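Long-range contact in uncharacterized hypothetical protein (Parabacteroides merdae, PDB 4EI0), which is of unknown function and belongs to the DUF4466 family, with a chain built largely of antiparallel beta-sheets: residues B[204-218]-B[269-281]. Residues are numbered along the deposited sequence; the frame is centred on the assembly and turned at random.
Sequences DLSHAFYTSSSPKEY and NYILGLKEEAGAW
Tyr-270 overlaps the Tyr-218 ring in an offset stack, the planes only 9° from parallel and the centroids 4.7 Å apart; Tyr-270 OH lies over one face of the Tyr-218 ring toward its rim, and Tyr-218 CD2 over a face of the Tyr-270 ring. Tyr-270 CG sits between the backbone N and the carbonyl carbon (chi1 70°), and Tyr-270 CD1 comes to 3.7 Å from Pro-215 CD. Replacing Tyr-270 with an alanine is likely to leave the Tyr-218 ring without its stacking partner and open a gap beside Pro-215. Next to the stack, Leu-272 CD2 meets Ala-208 CB and the hydroxyl end of Tyr-210, whose OH donates to a lone pair of Tyr-218 O and so ties the loop back to the strand. On the other sheet face, Leu-274 CD1 stands over the centre of the Phe-209 ring, 3.5 Å from its centroid, a CH-pi contact; Met-234, Val-293 and Ile-295 pack on the same phenylalanine. Between these layers, Phe-209 and Ile-271 form an antiparallel hydrogen-bonded pair. Beyond the strand, Ser-214 OG gives its proton to Asn-269 O at 2.6 Å and accepts the Thr-211 N-H, bracing the type I turn 211-214 against Asn-269. The arrangement is an antiparallel pairing of the weakly bonded strand about 270-274 with 207-210 at a sheet edge, counted within this chain; the face bearing Phe-209 and His-207 packs against strands 233-238 and 289-299 of a second sheet.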
# COMPACT_ATOMS: atom_id res chain seq x y z
N ASP B 204 17.55 -42.35 36.60
CA ASP B 204 18.89 -41.78 36.91
C ASP B 204 19.82 -41.70 35.68
O ASP B 204 20.72 -40.87 35.66
CB ASP B 204 19.62 -42.54 38.04
CG ASP B 204 19.87 -44.04 37.72
OD1 ASP B 204 19.27 -44.61 36.77
OD2 ASP B 204 20.70 -44.65 38.44
N LEU B 205 19.62 -42.57 34.69
CA LEU B 205 20.37 -42.54 33.42
C LEU B 205 19.51 -41.87 32.34
O LEU B 205 19.94 -40.92 31.68
CB LEU B 205 20.76 -43.96 33.00
CG LEU B 205 21.49 -44.87 34.03
CD1 LEU B 205 21.87 -46.16 33.34
CD2 LEU B 205 22.74 -44.26 34.68
N SER B 206 18.27 -42.33 32.18
CA SER B 206 17.33 -41.72 31.23
C SER B 206 17.99 -41.54 29.81
O SER B 206 18.67 -42.45 29.32
CB SER B 206 16.83 -40.41 31.84
OG SER B 206 16.09 -39.65 30.93
N HIS B 207 17.80 -40.39 29.17
CA HIS B 207 18.45 -40.06 27.90
C HIS B 207 19.91 -39.71 28.14
O HIS B 207 20.19 -38.80 28.86
CB HIS B 207 17.73 -38.90 27.27
CG HIS B 207 16.27 -39.18 26.91
ND1 HIS B 207 15.92 -39.91 25.84
CD2 HIS B 207 15.09 -38.76 27.49
CE1 HIS B 207 14.59 -39.96 25.74
NE2 HIS B 207 14.08 -39.25 26.75
N ALA B 208 20.85 -40.44 27.55
CA ALA B 208 22.27 -40.33 27.88
C ALA B 208 23.11 -40.15 26.64
O ALA B 208 22.73 -40.60 25.55
CB ALA B 208 22.73 -41.54 28.67
N PHE B 209 24.24 -39.45 26.79
CA PHE B 209 25.27 -39.35 25.75
C PHE B 209 26.52 -39.98 26.34
O PHE B 209 26.96 -39.64 27.45
CB PHE B 209 25.63 -37.93 25.37
CG PHE B 209 24.64 -37.20 24.51
CD1 PHE B 209 23.61 -37.84 23.82
CD2 PHE B 209 24.78 -35.83 24.32
CE1 PHE B 209 22.74 -37.13 23.00
CE2 PHE B 209 23.91 -35.10 23.53
CZ PHE B 209 22.90 -35.76 22.84
N TYR B 210 27.11 -40.91 25.60
CA TYR B 210 28.31 -41.59 26.02
C TYR B 210 29.39 -41.44 24.97
O TYR B 210 29.11 -41.14 23.83
CB TYR B 210 28.05 -43.07 26.19
CG TYR B 210 26.96 -43.38 27.14
CD1 TYR B 210 27.10 -43.05 28.49
CD2 TYR B 210 25.80 -44.03 26.74
CE1 TYR B 210 26.12 -43.37 29.40
CE2 TYR B 210 24.81 -44.37 27.66
CZ TYR B 210 24.99 -44.04 28.99
OH TYR B 210 24.02 -44.34 29.95
N THR B 211 30.62 -41.69 25.37
CA THR B 211 31.78 -41.53 24.53
C THR B 211 32.78 -42.66 24.88
O THR B 211 32.49 -43.48 25.74
CB THR B 211 32.39 -40.14 24.74
OG1 THR B 211 33.16 -39.80 23.58
CG2 THR B 211 33.27 -40.10 26.00
N SER B 212 33.95 -42.73 24.23
CA SER B 212 34.84 -43.90 24.35
C SER B 212 35.19 -44.23 25.79
O SER B 212 35.27 -45.39 26.15
CB SER B 212 36.14 -43.70 23.56
OG SER B 212 36.93 -42.69 24.16
N SER B 213 35.42 -43.22 26.62
CA SER B 213 35.86 -43.47 27.98
C SER B 213 34.72 -43.36 29.00
O SER B 213 34.97 -43.36 30.18
CB SER B 213 37.01 -42.53 28.32
OG SER B 213 36.64 -41.19 28.09
N SER B 214 33.46 -43.30 28.58
CA SER B 214 32.39 -43.24 29.58
C SER B 214 32.53 -44.43 30.55
O SER B 214 32.83 -45.53 30.12
CB SER B 214 31.00 -43.28 28.94
OG SER B 214 30.73 -42.14 28.12
N PRO B 215 32.33 -44.23 31.86
CA PRO B 215 32.49 -45.39 32.76
C PRO B 215 31.34 -46.39 32.63
O PRO B 215 30.17 -45.97 32.60
CB PRO B 215 32.50 -44.77 34.16
CG PRO B 215 32.49 -43.29 33.98
CD PRO B 215 32.06 -42.98 32.58
N LYS B 216 31.69 -47.69 32.57
CA LYS B 216 30.73 -48.81 32.44
C LYS B 216 29.62 -48.66 33.49
O LYS B 216 28.44 -48.86 33.20
CB LYS B 216 31.46 -50.17 32.53
N GLU B 217 29.99 -48.17 34.68
CA GLU B 217 29.04 -47.93 35.78
C GLU B 217 27.80 -47.10 35.36
O GLU B 217 26.73 -47.32 35.88
CB GLU B 217 29.73 -47.17 36.97
CG GLU B 217 31.25 -46.95 36.92
CD GLU B 217 31.75 -45.99 38.00
OE1 GLU B 217 31.21 -46.03 39.13
OE2 GLU B 217 32.67 -45.18 37.72
N TYR B 218 27.95 -46.13 34.45
CA TYR B 218 26.85 -45.20 34.14
C TYR B 218 26.17 -45.51 32.82
O TYR B 218 25.36 -44.70 32.35
CB TYR B 218 27.34 -43.74 34.15
CG TYR B 218 27.85 -43.33 35.50
CD1 TYR B 218 26.98 -43.28 36.59
CD2 TYR B 218 29.19 -43.04 35.70
CE1 TYR B 218 27.43 -42.94 37.85
CE2 TYR B 218 29.66 -42.69 36.96
CZ TYR B 218 28.77 -42.65 38.02
OH TYR B 218 29.21 -42.31 39.27
N ASN B 269 32.99 -36.97 30.47
CA ASN B 269 32.94 -37.96 29.37
C ASN B 269 31.64 -38.76 29.29
O ASN B 269 31.58 -39.77 28.60
CB ASN B 269 34.14 -38.90 29.45
CG ASN B 269 34.16 -39.68 30.75
OD1 ASN B 269 33.27 -39.57 31.57
ND2 ASN B 269 35.20 -40.44 30.95
N TYR B 270 30.61 -38.31 29.99
CA TYR B 270 29.26 -38.85 29.83
C TYR B 270 28.28 -37.80 30.32
O TYR B 270 28.64 -36.97 31.15
CB TYR B 270 29.04 -40.16 30.60
CG TYR B 270 28.99 -39.97 32.12
CD1 TYR B 270 30.16 -39.81 32.85
CD2 TYR B 270 27.79 -39.88 32.80
CE1 TYR B 270 30.13 -39.60 34.22
CE2 TYR B 270 27.75 -39.67 34.17
CZ TYR B 270 28.93 -39.53 34.87
OH TYR B 270 28.93 -39.33 36.22
N ILE B 271 27.06 -37.83 29.80
CA ILE B 271 25.95 -36.98 30.26
C ILE B 271 24.70 -37.85 30.46
O ILE B 271 24.34 -38.62 29.58
CB ILE B 271 25.61 -35.87 29.27
CG1 ILE B 271 26.79 -34.87 29.18
CG2 ILE B 271 24.31 -35.19 29.68
CD1 ILE B 271 26.55 -33.83 28.10
N LEU B 272 24.06 -37.71 31.60
CA LEU B 272 22.82 -38.44 31.93
C LEU B 272 21.66 -37.44 32.04
O LEU B 272 21.88 -36.24 32.13
CB LEU B 272 22.97 -39.22 33.26
CG LEU B 272 24.19 -40.17 33.40
CD1 LEU B 272 24.31 -40.84 34.74
CD2 LEU B 272 24.18 -41.25 32.31
N GLY B 273 20.43 -37.94 32.02
CA GLY B 273 19.26 -37.11 32.21
C GLY B 273 19.04 -35.97 31.25
O GLY B 273 18.59 -34.90 31.65
N LEU B 274 19.33 -36.18 29.97
CA LEU B 274 18.93 -35.21 29.00
C LEU B 274 17.41 -35.13 28.88
O LEU B 274 16.72 -36.11 29.09
CB LEU B 274 19.55 -35.56 27.66
CG LEU B 274 21.04 -35.31 27.60
CD1 LEU B 274 21.60 -36.09 26.41
CD2 LEU B 274 21.37 -33.84 27.55
N LYS B 275 16.89 -33.97 28.51
CA LYS B 275 15.48 -33.77 28.28
C LYS B 275 15.31 -32.55 27.46
O LYS B 275 16.28 -31.90 27.12
CB LYS B 275 14.76 -33.61 29.62
CG LYS B 275 15.34 -32.55 30.56
CD LYS B 275 14.57 -32.46 31.87
CE LYS B 275 15.51 -32.23 33.04
NZ LYS B 275 14.72 -32.26 34.29
N GLU B 276 14.07 -32.24 27.11
CA GLU B 276 13.76 -31.08 26.37
C GLU B 276 14.43 -29.85 27.03
O GLU B 276 14.35 -29.67 28.22
CB GLU B 276 12.26 -30.94 26.31
CG GLU B 276 11.78 -29.74 25.52
CD GLU B 276 10.29 -29.82 25.18
OE1 GLU B 276 9.66 -30.88 25.38
OE2 GLU B 276 9.74 -28.80 24.70
N GLU B 277 15.10 -29.04 26.22
CA GLU B 277 15.81 -27.80 26.60
C GLU B 277 17.18 -28.05 27.18
O GLU B 277 17.94 -27.11 27.38
CB GLU B 277 15.01 -26.88 27.56
CG GLU B 277 13.75 -26.31 26.94
CD GLU B 277 13.20 -25.09 27.72
OE1 GLU B 277 13.97 -24.21 28.19
OE2 GLU B 277 11.97 -25.01 27.86
N ALA B 278 17.52 -29.30 27.42
CA ALA B 278 18.88 -29.63 27.81
C ALA B 278 19.81 -29.41 26.62
O ALA B 278 19.39 -29.18 25.49
CB ALA B 278 18.98 -31.05 28.39
N GLY B 279 21.09 -29.41 26.90
CA GLY B 279 22.08 -29.16 25.87
C GLY B 279 23.43 -29.71 26.28
O GLY B 279 23.62 -30.09 27.44
N ALA B 280 24.35 -29.72 25.33
CA ALA B 280 25.70 -30.13 25.61
C ALA B 280 26.67 -29.38 24.73
O ALA B 280 26.55 -29.37 23.48
CB ALA B 280 25.83 -31.60 25.39
N TRP B 281 27.62 -28.70 25.33
CA TRP B 281 28.79 -28.20 24.58
C TRP B 281 29.73 -29.35 24.36
O TRP B 281 30.00 -30.08 25.29
CB TRP B 281 29.55 -27.15 25.32
CG TRP B 281 28.78 -25.88 25.57
CD1 TRP B 281 28.14 -25.50 26.73
CD2 TRP B 281 28.62 -24.76 24.67
NE1 TRP B 281 27.60 -24.26 26.60
CE2 TRP B 281 27.85 -23.77 25.38
CE3 TRP B 281 29.01 -24.51 23.38
CZ2 TRP B 281 27.51 -22.56 24.81
CZ3 TRP B 281 28.63 -23.30 22.80
CH2 TRP B 281 27.89 -22.34 23.52